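Local coordinates for protein HTH-type transcriptional regulator MmpR5 (Mycobacterium tuberculosis, PDB 4NB5) that binds directly to promoter regions as a homodimer and controls expression of its own gene and of the MmpS-MmpL transport systems, at residues B[25-30]-B[34-39]; B[69-74]-B[78-83]; B[106-111]-B[148-153]. All coordinates share one frame; numbering follows the deposited sequence. Where two conformers were deposited one is given.

Contact 1: B[25-30]-B[34-39]; sequences GYFESR and RLAGRL. With 2JT (1,3-dihydroxypropan-2-yl octadecanoate), chain E.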
loop_
_atom_site.group_PDB
_atom_site.type_symbol
_atom_site.label_atom_id
_atom_site.label_comp_id
_atom_site.label_asym_id
_atom_site.label_seq_id
_atom_site.Cartn_x
_atom_site.Cartn_y
_atom_site.Cartn_z
ATOM N N GLY B 25 -2.552 23.589 7.188
ATOM C CA GLY B 25 -3.746 23.755 8.003
ATOM C C GLY B 25 -4.748 22.637 7.775
ATOM O O GLY B 25 -5.415 22.189 8.706
ATOM N N TYR B 26 -4.843 22.176 6.531
ATOM C CA TYR B 26 -5.736 21.065 6.190
ATOM C C TYR B 26 -5.359 19.809 6.968
ATOM O O TYR B 26 -6.221 19.103 7.505
ATOM C CB TYR B 26 -5.685 20.790 4.681
ATOM C CG TYR B 26 -6.589 19.662 4.248
ATOM C CD1 TYR B 26 -6.142 18.350 4.251
ATOM C CD2 TYR B 26 -7.903 19.908 3.864
ATOM C CE1 TYR B 26 -6.972 17.315 3.873
ATOM C CE2 TYR B 26 -8.737 18.882 3.484
ATOM C CZ TYR B 26 -8.271 17.589 3.491
ATOM O OH TYR B 26 -9.101 16.561 3.115
ATOM N N PHE B 27 -4.061 19.533 7.047
ATOM C CA PHE B 27 -3.578 18.372 7.780
ATOM C C PHE B 27 -3.800 18.543 9.283
ATOM O O PHE B 27 -4.347 17.659 9.934
ATOM C CB PHE B 27 -2.099 18.106 7.487
ATOM C CG PHE B 27 -1.860 17.166 6.320
ATOM C CD1 PHE B 27 -2.396 17.430 5.073
ATOM C CD2 PHE B 27 -1.080 16.035 6.484
ATOM C CE1 PHE B 27 -2.168 16.573 4.003
ATOM C CE2 PHE B 27 -0.851 15.173 5.429
ATOM C CZ PHE B 27 -1.396 15.443 4.189
ATOM N N GLU B 28 -3.390 19.683 9.830
ATOM C CA GLU B 28 -3.483 19.890 11.274
ATOM C C GLU B 28 -4.929 19.867 11.764
ATOM O O GLU B 28 -5.203 19.445 12.887
ATOM C CB GLU B 28 -2.821 21.200 11.694
ATOM C CG GLU B 28 -2.652 21.296 13.210
ATOM C CD GLU B 28 -2.536 22.717 13.701
ATOM O OE1 GLU B 28 -1.609 23.421 13.253
ATOM O OE2 GLU B 28 -3.372 23.133 14.531
ATOM N N SER B 29 -5.855 20.311 10.926
ATOM C CA SER B 29 -7.256 20.390 11.327
ATOM C C SER B 29 -7.846 18.991 11.466
ATOM O O SER B 29 -8.920 18.808 12.053
ATOM C CB SER B 29 -8.061 21.223 10.325
ATOM O OG SER B 29 -8.269 20.521 9.109
ATOM N N ARG B 30 -7.124 18.008 10.936
ATOM C CA ARG B 30 -7.542 16.613 10.970
ATOM C C ARG B 30 -6.616 15.752 11.809
ATOM O O ARG B 30 -6.497 14.542 11.588
ATOM C CB ARG B 30 -7.610 16.089 9.546
ATOM C CG ARG B 30 -8.706 16.767 8.799
ATOM C CD ARG B 30 -8.729 16.450 7.330
ATOM N NE ARG B 30 -9.929 17.035 6.756
ATOM C CZ ARG B 30 -10.100 18.329 6.521
ATOM N NH1 ARG B 30 -9.130 19.201 6.784
ATOM N NH2 ARG B 30 -11.244 18.758 6.013
ATOM N N ARG B 34 1.128 19.459 10.890
ATOM C CA ARG B 34 1.187 20.598 9.991
ATOM C C ARG B 34 2.316 20.405 8.981
ATOM O O ARG B 34 2.155 20.687 7.793
ATOM C CB ARG B 34 1.393 21.887 10.800
ATOM C CG ARG B 34 1.362 23.160 9.983
ATOM C CD ARG B 34 1.415 24.409 10.862
ATOM N NE ARG B 34 0.177 24.577 11.622
ATOM C CZ ARG B 34 -0.951 25.082 11.121
ATOM N NH1 ARG B 34 -1.014 25.475 9.854
ATOM N NH2 ARG B 34 -2.026 25.192 11.887
ATOM N N LEU B 35 3.456 19.905 9.443
ATOM C CA LEU B 35 4.613 19.764 8.561
ATOM C C LEU B 35 4.359 18.760 7.437
ATOM O O LEU B 35 4.806 18.965 6.308
ATOM C CB LEU B 35 5.871 19.400 9.352
ATOM C CG LEU B 35 7.158 19.245 8.538
ATOM C CD1 LEU B 35 7.417 20.447 7.638
ATOM C CD2 LEU B 35 8.322 19.040 9.501
ATOM N N ALA B 36 3.630 17.681 7.728
ATOM C CA ALA B 36 3.273 16.728 6.686
ATOM C C ALA B 36 2.450 17.397 5.585
ATOM O O ALA B 36 2.685 17.161 4.403
ATOM C CB ALA B 36 2.508 15.556 7.278
ATOM N N GLY B 37 1.475 18.213 5.978
ATOM C CA GLY B 37 0.666 18.944 5.021
ATOM C C GLY B 37 1.486 19.914 4.184
ATOM O O GLY B 37 1.306 20.006 2.970
ATOM N N ARG B 38 2.374 20.655 4.844
ATOM C CA ARG B 38 3.230 21.616 4.143
ATOM C C ARG B 38 4.176 20.908 3.182
ATOM O O ARG B 38 4.393 21.370 2.060
ATOM C CB ARG B 38 4.014 22.469 5.148
ATOM C CG ARG B 38 3.138 23.396 5.977
ATOM C CD ARG B 38 3.944 24.103 7.069
ATOM N NE ARG B 38 4.922 25.026 6.494
ATOM C CZ ARG B 38 6.205 25.110 6.846
ATOM N NH1 ARG B 38 6.718 24.329 7.791
ATOM N NH2 ARG B 38 6.985 25.996 6.239
ATOM N N LEU B 39 4.729 19.777 3.623
ATOM C CA LEU B 39 5.600 18.965 2.777
ATOM C C LEU B 39 4.876 18.443 1.534
ATOM O O LEU B 39 5.409 18.515 0.421
ATOM C CB LEU B 39 6.214 17.813 3.578
ATOM C CG LEU B 39 7.087 16.859 2.764
ATOM C CD1 LEU B 39 8.200 17.604 2.049
ATOM C CD2 LEU B 39 7.667 15.772 3.657
HETATM C C10 2JT E . -4.988 12.893 3.483
HETATM C C13 2JT E . -7.369 12.963 6.732
HETATM C C15 2JT E . -9.742 13.207 6.014
HETATM C C17 2JT E . -11.728 13.455 7.451
HETATM C C20 2JT E . -13.363 16.930 7.547
HETATM C C21 2JT E . -14.730 16.968 7.008
HETATM C C22 2JT E . -14.918 18.159 6.054
HETATM C C24 2JT E . -14.545 20.570 5.779
HETATM O O01 2JT E . -6.512 10.231 4.105
HETATM C C02 2JT E . -6.084 10.587 3.043
HETATM O O03 2JT E . -5.077 9.790 2.616
HETATM C C04 2JT E . -4.952 9.156 1.543
HETATM C C05 2JT E . -6.288 8.823 0.950
HETATM O O06 2JT E . -6.436 9.421 -0.274
HETATM C C07 2JT E . -4.154 7.959 2.211
HETATM O O08 2JT E . -3.906 7.130 1.382
HETATM C C09 2JT E . -5.962 12.064 2.533
HETATM C C11 2JT E . -5.753 13.586 4.624
HETATM C C12 2JT E . -6.625 12.534 5.445
HETATM C C14 2JT E . -8.755 12.357 6.807
HETATM C C16 2JT E . -11.138 12.869 6.240
HETATM C C18 2JT E . -11.763 14.902 7.426
HETATM C C19 2JT E . -12.970 15.552 8.144
HETATM C C23 2JT E . -14.945 19.486 6.672
HETATM C C25 2JT E . -14.246 21.753 6.699
#

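Contact 2: B[69-74]-B[78-83]; sequences TNARML and GFIERL. With 2JT (1,3-dihydroxypropan-2-yl octadecanoate), chain E.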
loop_
_atom_site.group_PDB
_atom_site.type_symbol
_atom_site.label_atom_id
_atom_site.label_comp_id
_atom_site.label_asym_id
_atom_site.label_seq_id
_atom_site.Cartn_x
_atom_site.Cartn_y
_atom_site.Cartn_z
ATOM N N THR B 69 10.623 12.155 9.360
ATOM C CA THR B 69 9.466 11.467 9.927
ATOM C C THR B 69 8.206 11.766 9.119
ATOM O O THR B 69 7.390 10.875 8.878
ATOM C CB THR B 69 9.228 11.826 11.409
ATOM O OG1 THR B 69 8.843 13.199 11.529
ATOM C CG2 THR B 69 10.482 11.577 12.229
ATOM N N ASN B 70 8.052 13.009 8.678
ATOM C CA ASN B 70 6.876 13.352 7.885
ATOM C C ASN B 70 6.929 12.830 6.454
ATOM O O ASN B 70 5.894 12.494 5.876
ATOM C CB ASN B 70 6.608 14.850 7.944
ATOM C CG ASN B 70 6.096 15.271 9.293
ATOM O OD1 ASN B 70 4.958 14.967 9.653
ATOM N ND2 ASN B 70 6.944 15.925 10.075
ATOM N N ALA B 71 8.125 12.733 5.884
ATOM C CA ALA B 71 8.267 12.105 4.577
ATOM C C ALA B 71 7.848 10.636 4.658
ATOM O O ALA B 71 7.166 10.117 3.774
ATOM C CB ALA B 71 9.694 12.233 4.068
ATOM N N ARG B 72 8.258 9.974 5.734
ATOM C CA ARG B 72 7.909 8.578 5.946
ATOM C C ARG B 72 6.390 8.395 5.978
ATOM O O ARG B 72 5.864 7.439 5.413
ATOM C CB ARG B 72 8.536 8.084 7.253
ATOM C CG ARG B 72 8.339 6.598 7.523
ATOM C CD ARG B 72 9.110 6.161 8.764
ATOM N NE ARG B 72 10.466 6.713 8.771
ATOM C CZ ARG B 72 10.985 7.461 9.744
ATOM N NH1 ARG B 72 10.285 7.761 10.834
ATOM N NH2 ARG B 72 12.228 7.910 9.630
ATOM N N MET B 73 5.697 9.328 6.625
ATOM C CA MET B 73 4.248 9.277 6.713
ATOM C C MET B 73 3.611 9.416 5.331
ATOM O O MET B 73 2.704 8.666 4.975
ATOM C CB MET B 73 3.767 10.387 7.639
ATOM C CG MET B 73 2.276 10.399 7.893
ATOM S SD MET B 73 1.814 11.577 9.185
ATOM C CE MET B 73 3.351 11.728 10.109
ATOM N N LEU B 74 4.086 10.380 4.553
ATOM C CA LEU B 74 3.522 10.601 3.228
ATOM C C LEU B 74 3.807 9.435 2.290
ATOM O O LEU B 74 3.031 9.172 1.371
ATOM C CB LEU B 74 4.054 11.906 2.622
ATOM C CG LEU B 74 3.600 13.191 3.318
ATOM C CD1 LEU B 74 4.243 14.406 2.664
ATOM C CD2 LEU B 74 2.083 13.334 3.315
ATOM N N GLY B 78 0.997 6.921 0.561
ATOM C CA GLY B 78 1.023 6.595 -0.850
ATOM C C GLY B 78 1.247 7.789 -1.760
ATOM O O GLY B 78 1.182 7.649 -2.978
ATOM N N PHE B 79 1.523 8.959 -1.187
ATOM C CA PHE B 79 1.587 10.176 -1.997
ATOM C C PHE B 79 2.953 10.468 -2.602
ATOM O O PHE B 79 3.030 11.020 -3.699
ATOM C CB PHE B 79 1.163 11.408 -1.186
ATOM C CG PHE B 79 -0.274 11.386 -0.743
ATOM C CD1 PHE B 79 -1.299 11.384 -1.670
ATOM C CD2 PHE B 79 -0.596 11.394 0.604
ATOM C CE1 PHE B 79 -2.624 11.367 -1.264
ATOM C CE2 PHE B 79 -1.919 11.381 1.015
ATOM C CZ PHE B 79 -2.933 11.368 0.073
ATOM N N ILE B 80 4.022 10.142 -1.880
ATOM C CA ILE B 80 5.364 10.474 -2.345
ATOM C C ILE B 80 6.278 9.260 -2.359
ATOM O O ILE B 80 5.942 8.206 -1.823
ATOM C CB ILE B 80 6.011 11.601 -1.499
ATOM C CG1 ILE B 80 6.509 11.070 -0.150
ATOM C CG2 ILE B 80 5.032 12.755 -1.328
ATOM C CD1 ILE B 80 7.259 12.123 0.687
ATOM N N GLU B 81 7.429 9.421 -3.005
ATOM C CA GLU B 81 8.396 8.341 -3.127
ATOM C C GLU B 81 9.791 8.832 -2.799
ATOM O O GLU B 81 10.118 10.010 -2.972
ATOM C CB GLU B 81 8.380 7.763 -4.537
ATOM C CG GLU B 81 8.729 8.761 -5.617
ATOM C CD GLU B 81 8.336 8.287 -7.003
ATOM O OE1 GLU B 81 7.652 7.252 -7.106
ATOM O OE2 GLU B 81 8.711 8.956 -7.988
ATOM N N ARG B 82 10.599 7.902 -2.312
ATOM C CA ARG B 82 12.011 8.119 -2.080
ATOM C C ARG B 82 12.752 7.799 -3.370
ATOM O O ARG B 82 12.407 6.846 -4.073
ATOM C CB ARG B 82 12.468 7.188 -0.957
ATOM C CG ARG B 82 13.861 7.450 -0.415
ATOM C CD ARG B 82 14.193 6.460 0.697
ATOM N NE ARG B 82 13.200 6.499 1.772
ATOM C CZ ARG B 82 13.244 7.330 2.808
ATOM N NH1 ARG B 82 14.237 8.205 2.926
ATOM N NH2 ARG B 82 12.294 7.291 3.733
ATOM N N LEU B 83 13.750 8.612 -3.696
ATOM C CA LEU B 83 14.618 8.338 -4.827
ATOM C C LEU B 83 16.070 8.461 -4.385
ATOM O O LEU B 83 16.381 9.145 -3.408
ATOM C CB LEU B 83 14.329 9.302 -5.974
ATOM C CG LEU B 83 13.004 9.103 -6.710
ATOM C CD1 LEU B 83 12.894 10.096 -7.856
ATOM C CD2 LEU B 83 12.875 7.682 -7.237
HETATM C C10 2JT E . -4.988 12.893 3.483
HETATM C C13 2JT E . -7.369 12.963 6.732
HETATM C C15 2JT E . -9.742 13.207 6.014
HETATM C C17 2JT E . -11.728 13.455 7.451
HETATM C C20 2JT E . -13.363 16.930 7.547
HETATM C C21 2JT E . -14.730 16.968 7.008
HETATM C C22 2JT E . -14.918 18.159 6.054
HETATM C C24 2JT E . -14.545 20.570 5.779
HETATM O O01 2JT E . -6.512 10.231 4.105
HETATM C C02 2JT E . -6.084 10.587 3.043
HETATM O O03 2JT E . -5.077 9.790 2.616
HETATM C C04 2JT E . -4.952 9.156 1.543
HETATM C C05 2JT E . -6.288 8.823 0.950
HETATM O O06 2JT E . -6.436 9.421 -0.274
HETATM C C07 2JT E . -4.154 7.959 2.211
HETATM O O08 2JT E . -3.906 7.130 1.382
HETATM C C09 2JT E . -5.962 12.064 2.533
HETATM C C11 2JT E . -5.753 13.586 4.624
HETATM C C12 2JT E . -6.625 12.534 5.445
HETATM C C14 2JT E . -8.755 12.357 6.807
HETATM C C16 2JT E . -11.138 12.869 6.240
HETATM C C18 2JT E . -11.763 14.902 7.426
HETATM C C19 2JT E . -12.970 15.552 8.144
HETATM C C23 2JT E . -14.945 19.486 6.672
HETATM C C25 2JT E . -14.246 21.753 6.699
#

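Contact 3: B[106-111]-B[148-153]; sequences ERIRAM and NVVSDA. With 2JT (1,3-dihydroxypropan-2-yl octadecanoate), chain E.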
loop_
_atom_site.group_PDB
_atom_site.type_symbol
_atom_site.label_atom_id
_atom_site.label_comp_id
_atom_site.label_asym_id
_atom_site.label_seq_id
_atom_site.Cartn_x
_atom_site.Cartn_y
_atom_site.Cartn_z
ATOM N N GLU B 106 -4.144 3.180 -1.393
ATOM C CA GLU B 106 -3.764 2.881 -0.024
ATOM C C GLU B 106 -5.013 2.867 0.861
ATOM O O GLU B 106 -5.106 2.075 1.800
ATOM C CB GLU B 106 -2.749 3.893 0.499
ATOM C CG GLU B 106 -2.506 3.820 1.998
ATOM C CD GLU B 106 -1.874 2.510 2.426
ATOM O OE1 GLU B 106 -1.710 2.298 3.647
ATOM O OE2 GLU B 106 -1.541 1.695 1.543
ATOM N N ARG B 107 -5.978 3.731 0.553
ATOM C CA ARG B 107 -7.240 3.737 1.295
ATOM C C ARG B 107 -8.017 2.436 1.114
ATOM O O ARG B 107 -8.662 1.962 2.055
ATOM C CB ARG B 107 -8.122 4.915 0.891
ATOM C CG ARG B 107 -7.789 6.181 1.634
ATOM C CD ARG B 107 -9.032 6.873 2.170
ATOM N NE ARG B 107 -9.972 5.958 2.821
ATOM C CZ ARG B 107 -10.028 5.718 4.130
ATOM N NH1 ARG B 107 -9.192 6.313 4.971
ATOM N NH2 ARG B 107 -10.931 4.872 4.602
ATOM N N ILE B 108 -7.964 1.854 -0.079
ATOM C CA ILE B 108 -8.585 0.550 -0.304
ATOM C C ILE B 108 -7.989 -0.471 0.657
ATOM O O ILE B 108 -8.713 -1.244 1.285
ATOM C CB ILE B 108 -8.366 0.043 -1.736
ATOM C CG1 ILE B 108 -9.127 0.915 -2.732
ATOM C CG2 ILE B 108 -8.810 -1.410 -1.855
ATOM C CD1 ILE B 108 -8.892 0.521 -4.177
ATOM N N ARG B 109 -6.665 -0.466 0.776
ATOM C CA ARG B 109 -5.994 -1.364 1.707
ATOM C C ARG B 109 -6.443 -1.087 3.133
ATOM O O ARG B 109 -6.727 -2.004 3.901
ATOM C CB ARG B 109 -4.479 -1.220 1.626
ATOM C CG ARG B 109 -3.803 -1.922 2.782
ATOM C CD ARG B 109 -2.346 -2.215 2.547
ATOM N NE ARG B 109 -1.833 -3.065 3.619
ATOM C CZ ARG B 109 -0.642 -3.653 3.615
ATOM N NH1 ARG B 109 0.185 -3.496 2.586
ATOM N NH2 ARG B 109 -0.280 -4.402 4.647
ATOM N N ALA B 110 -6.482 0.188 3.494
ATOM C CA ALA B 110 -6.900 0.584 4.832
ATOM C C ALA B 110 -8.308 0.073 5.148
ATOM O O ALA B 110 -8.584 -0.394 6.261
ATOM C CB ALA B 110 -6.836 2.105 4.968
ATOM N N MET B 111 -9.214 0.148 4.178
ATOM C CA MET B 111 -10.567 -0.315 4.410
ATOM C C MET B 111 -10.593 -1.837 4.566
ATOM O O MET B 111 -11.332 -2.356 5.393
ATOM C CB MET B 111 -11.501 0.161 3.299
ATOM C CG MET B 111 -11.635 1.677 3.263
ATOM S SD MET B 111 -12.880 2.287 2.109
ATOM C CE MET B 111 -12.305 1.538 0.589
ATOM N N ASN B 148 -15.030 -2.379 -3.008
ATOM C CA ASN B 148 -15.324 -2.811 -4.361
ATOM C C ASN B 148 -15.627 -1.616 -5.258
ATOM O O ASN B 148 -15.149 -1.543 -6.392
ATOM C CB ASN B 148 -16.491 -3.793 -4.366
ATOM C CG ASN B 148 -16.893 -4.207 -5.762
ATOM O OD1 ASN B 148 -16.155 -4.910 -6.450
ATOM N ND2 ASN B 148 -18.069 -3.771 -6.190
ATOM N N VAL B 149 -16.411 -0.680 -4.737
ATOM C CA VAL B 149 -16.758 0.524 -5.478
ATOM C C VAL B 149 -15.505 1.292 -5.902
ATOM O O VAL B 149 -15.335 1.616 -7.085
ATOM C CB VAL B 149 -17.661 1.452 -4.646
ATOM C CG1 VAL B 149 -17.737 2.834 -5.281
ATOM C CG2 VAL B 149 -19.048 0.859 -4.528
ATOM N N VAL B 150 -14.633 1.555 -4.935
ATOM C CA VAL B 150 -13.429 2.354 -5.145
ATOM C C VAL B 150 -12.444 1.614 -6.043
ATOM O O VAL B 150 -11.847 2.194 -6.954
ATOM C CB VAL B 150 -12.759 2.699 -3.796
ATOM C CG1 VAL B 150 -11.443 3.430 -4.007
ATOM C CG2 VAL B 150 -13.704 3.539 -2.942
ATOM N N SER B 151 -12.292 0.315 -5.805
ATOM C CA SER B 151 -11.405 -0.487 -6.643
ATOM C C SER B 151 -11.829 -0.400 -8.108
ATOM O O SER B 151 -10.999 -0.144 -8.984
ATOM C CB SER B 151 -11.407 -1.945 -6.189
ATOM O OG SER B 151 -10.460 -2.697 -6.929
ATOM N N ASP B 152 -13.120 -0.602 -8.361
ATOM C CA ASP B 152 -13.659 -0.552 -9.715
ATOM C C ASP B 152 -13.456 0.830 -10.312
ATOM O O ASP B 152 -13.081 0.974 -11.478
ATOM C CB ASP B 152 -15.154 -0.882 -9.712
ATOM C CG ASP B 152 -15.829 -0.561 -11.036
ATOM O OD1 ASP B 152 -15.751 -1.399 -11.960
ATOM O OD2 ASP B 152 -16.436 0.532 -11.155
ATOM N N ALA B 153 -13.696 1.850 -9.494
ATOM C CA ALA B 153 -13.615 3.223 -9.968
ATOM C C ALA B 153 -12.191 3.608 -10.361
ATOM O O ALA B 153 -11.983 4.307 -11.352
ATOM C CB ALA B 153 -14.149 4.175 -8.913
HETATM C C10 2JT E . -4.988 12.893 3.483
HETATM C C13 2JT E . -7.369 12.963 6.732
HETATM C C15 2JT E . -9.742 13.207 6.014
HETATM C C17 2JT E . -11.728 13.455 7.451
HETATM C C20 2JT E . -13.363 16.930 7.547
HETATM C C21 2JT E . -14.730 16.968 7.008
HETATM C C22 2JT E . -14.918 18.159 6.054
HETATM C C24 2JT E . -14.545 20.570 5.779
HETATM O O01 2JT E . -6.512 10.231 4.105
HETATM C C02 2JT E . -6.084 10.587 3.043
HETATM O O03 2JT E . -5.077 9.790 2.616
HETATM C C04 2JT E . -4.952 9.156 1.543
HETATM C C05 2JT E . -6.288 8.823 0.950
HETATM O O06 2JT E . -6.436 9.421 -0.274
HETATM C C07 2JT E . -4.154 7.959 2.211
HETATM O O08 2JT E . -3.906 7.130 1.382
HETATM C C09 2JT E . -5.962 12.064 2.533
HETATM C C11 2JT E . -5.753 13.586 4.624
HETATM C C12 2JT E . -6.625 12.534 5.445
HETATM C C14 2JT E . -8.755 12.357 6.807
HETATM C C16 2JT E . -11.138 12.869 6.240
HETATM C C18 2JT E . -11.763 14.902 7.426
HETATM C C19 2JT E . -12.970 15.552 8.144
HETATM C C23 2JT E . -14.945 19.486 6.672
HETATM C C25 2JT E . -14.246 21.753 6.699
#

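Contact 1: B[25-30]-B[34-39]
Phe-27 lays one face of its ring on the backbone of Gly-37. CA of Gly-37 stands 3.5 Å from the centroid of the Phe-27 ring and 19° off the ring normal, a CH-pi contact. Gly-37 has no side chain, and the ring lies directly on its CA. CD2 of Phe-27 also lies 3.7 Å from CB of Ala-36. Leu-32 and Leu-74 also pack on Phe-27.

Glu-28 and Arg-34 are modelled as a salt bridge at the outer margin, but their charged ends stand too close, so its detail is doubtful. Both chains start with CG anti to the backbone N (chi1 -168° and -175°), and Arg-34 then bends at chi3.

On the ligand side, the carbonyl O of Tyr-26 is gripped twice. NH1 of Arg-30 reaches this O of Tyr-26 at 3.0 Å, with the acceptor in the guanidinium plane. OG of Ser-29 gives a second bond from above the carbonyl plane. NH1 of Arg-30 also lies over one face of the Tyr-26 ring, toward its rim. A salt bridge from NH2 of Arg-30 to Glu-113 of the second subunit reaches the dimer partner. Tyr-26 and Arg-30 belong to the pocket of the bound octadecanoyl glycerol ester, beside the turn that joins helix 16-28 to helix 34-45 in the MarR-type fold.

Contact 2: B[69-74]-B[78-83]
Ile-80 has CG1 between its backbone N and carbonyl carbon (chi1 77°), and its extended chi2 carries CD1 onto the helix. Leu-74 has CG anti to its carbonyl carbon (chi1 -67°), as has Phe-79. CD1 of Ile-80 lies 3.8 Å from CB of Leu-74 and 4.2 Å from CB of Ala-71. It bridges one turn of the helix. The ring of Phe-79 comes obliquely to the CD2 branch of Leu-74, with CD2 of Phe-79 4.3 Å from CD2 of Leu-74.

The backbone turns between these groups. The carbonyl O of Leu-74 takes a bond from N of Phe-79 at 3.0 Å, with a C=O...N angle of 167°. N of Gly-78 adds a weak bond to the same oxygen. Gly-78 has positive phi, which takes the chain out of the helix.

Leu-39 and Leu-43 of helix 34-45 and Leu-95 of strand 92-95 extend this buried core. CZ of Phe-79, at the end of the ring, lies 3.3 Å from C04 of the bound ester, in the ligand pocket. The Schellman motif ends helix 64-77, probably the recognition helix, and leads into the first strand of the wing in a MarR-type winged helix-turn-helix domain.

Contact 3: B[106-111]-B[148-153]
Ile-108 and Val-150 make the main apolar contact. The two side chains run alongside each other with opposite headings, and CG1 of Ile-108 lies 3.6 Å from CG1 of Val-150. Ile-108 has CG1 anti to its carbonyl carbon (chi1 -68°). With chi2 extended, CD1 of Ile-108 runs on to the backbone of the facing helix, 3.7 Å from CA of Ser-151. The branch of Val-150 that does the touching is anti to its own N. Its other methyl, CG2 of Val-150, lies 4.3 Å from CE of Met-111, a looser touch that is less sure because Met-111 adopts two conformations. Leu-154 packs on Ile-108, and Leu-143 and Glu-147 pack on Met-111.

The two helices run nearly antiparallel. Their local axes come within 9.9 Å and make an angle of 159°. They are the long helices 99-124 and 134-159, which belong to the dimerization region of the MarR fold. Helix 134-159 also meets its partner directly: Val-149 packs on Ala-153 of the second subunit, and Ala-153 on Val-149 of that subunit.

Polar and ligand contacts lie on other sides of helix 106-111. CG of Arg-107 is 3.1 Å from C05 of the bound ester. CB of Glu-106 lies 3.5 Å from O08 of the ester. NE of Arg-109 forms a salt bridge with Glu-113 of its own chain, while OE2 of Glu-106 forms one with NH1 of Arg-109 of the fourth subunit.

The three contacts follow one another along the chain. Contacts 1 and 2 are neighbours, with centres 14 Å apart. They touch where Leu-35, Ala-36 and Leu-39 of helix 34-45 pack on Asn-70 and Leu-74 of helix 64-77. Contact 2 continues from that helix into strand 80-83 of the three-stranded antiparallel sheet. Contact 3 joins the long helices 99-124 and 134-159. Its centre is 24 Å from contact 1 and 20 Å from contact 2, and it touches neither. All three touch the same bound ester. The ligand thus lies between the DNA-binding part and the dimer helices, a site consistent with communication between them.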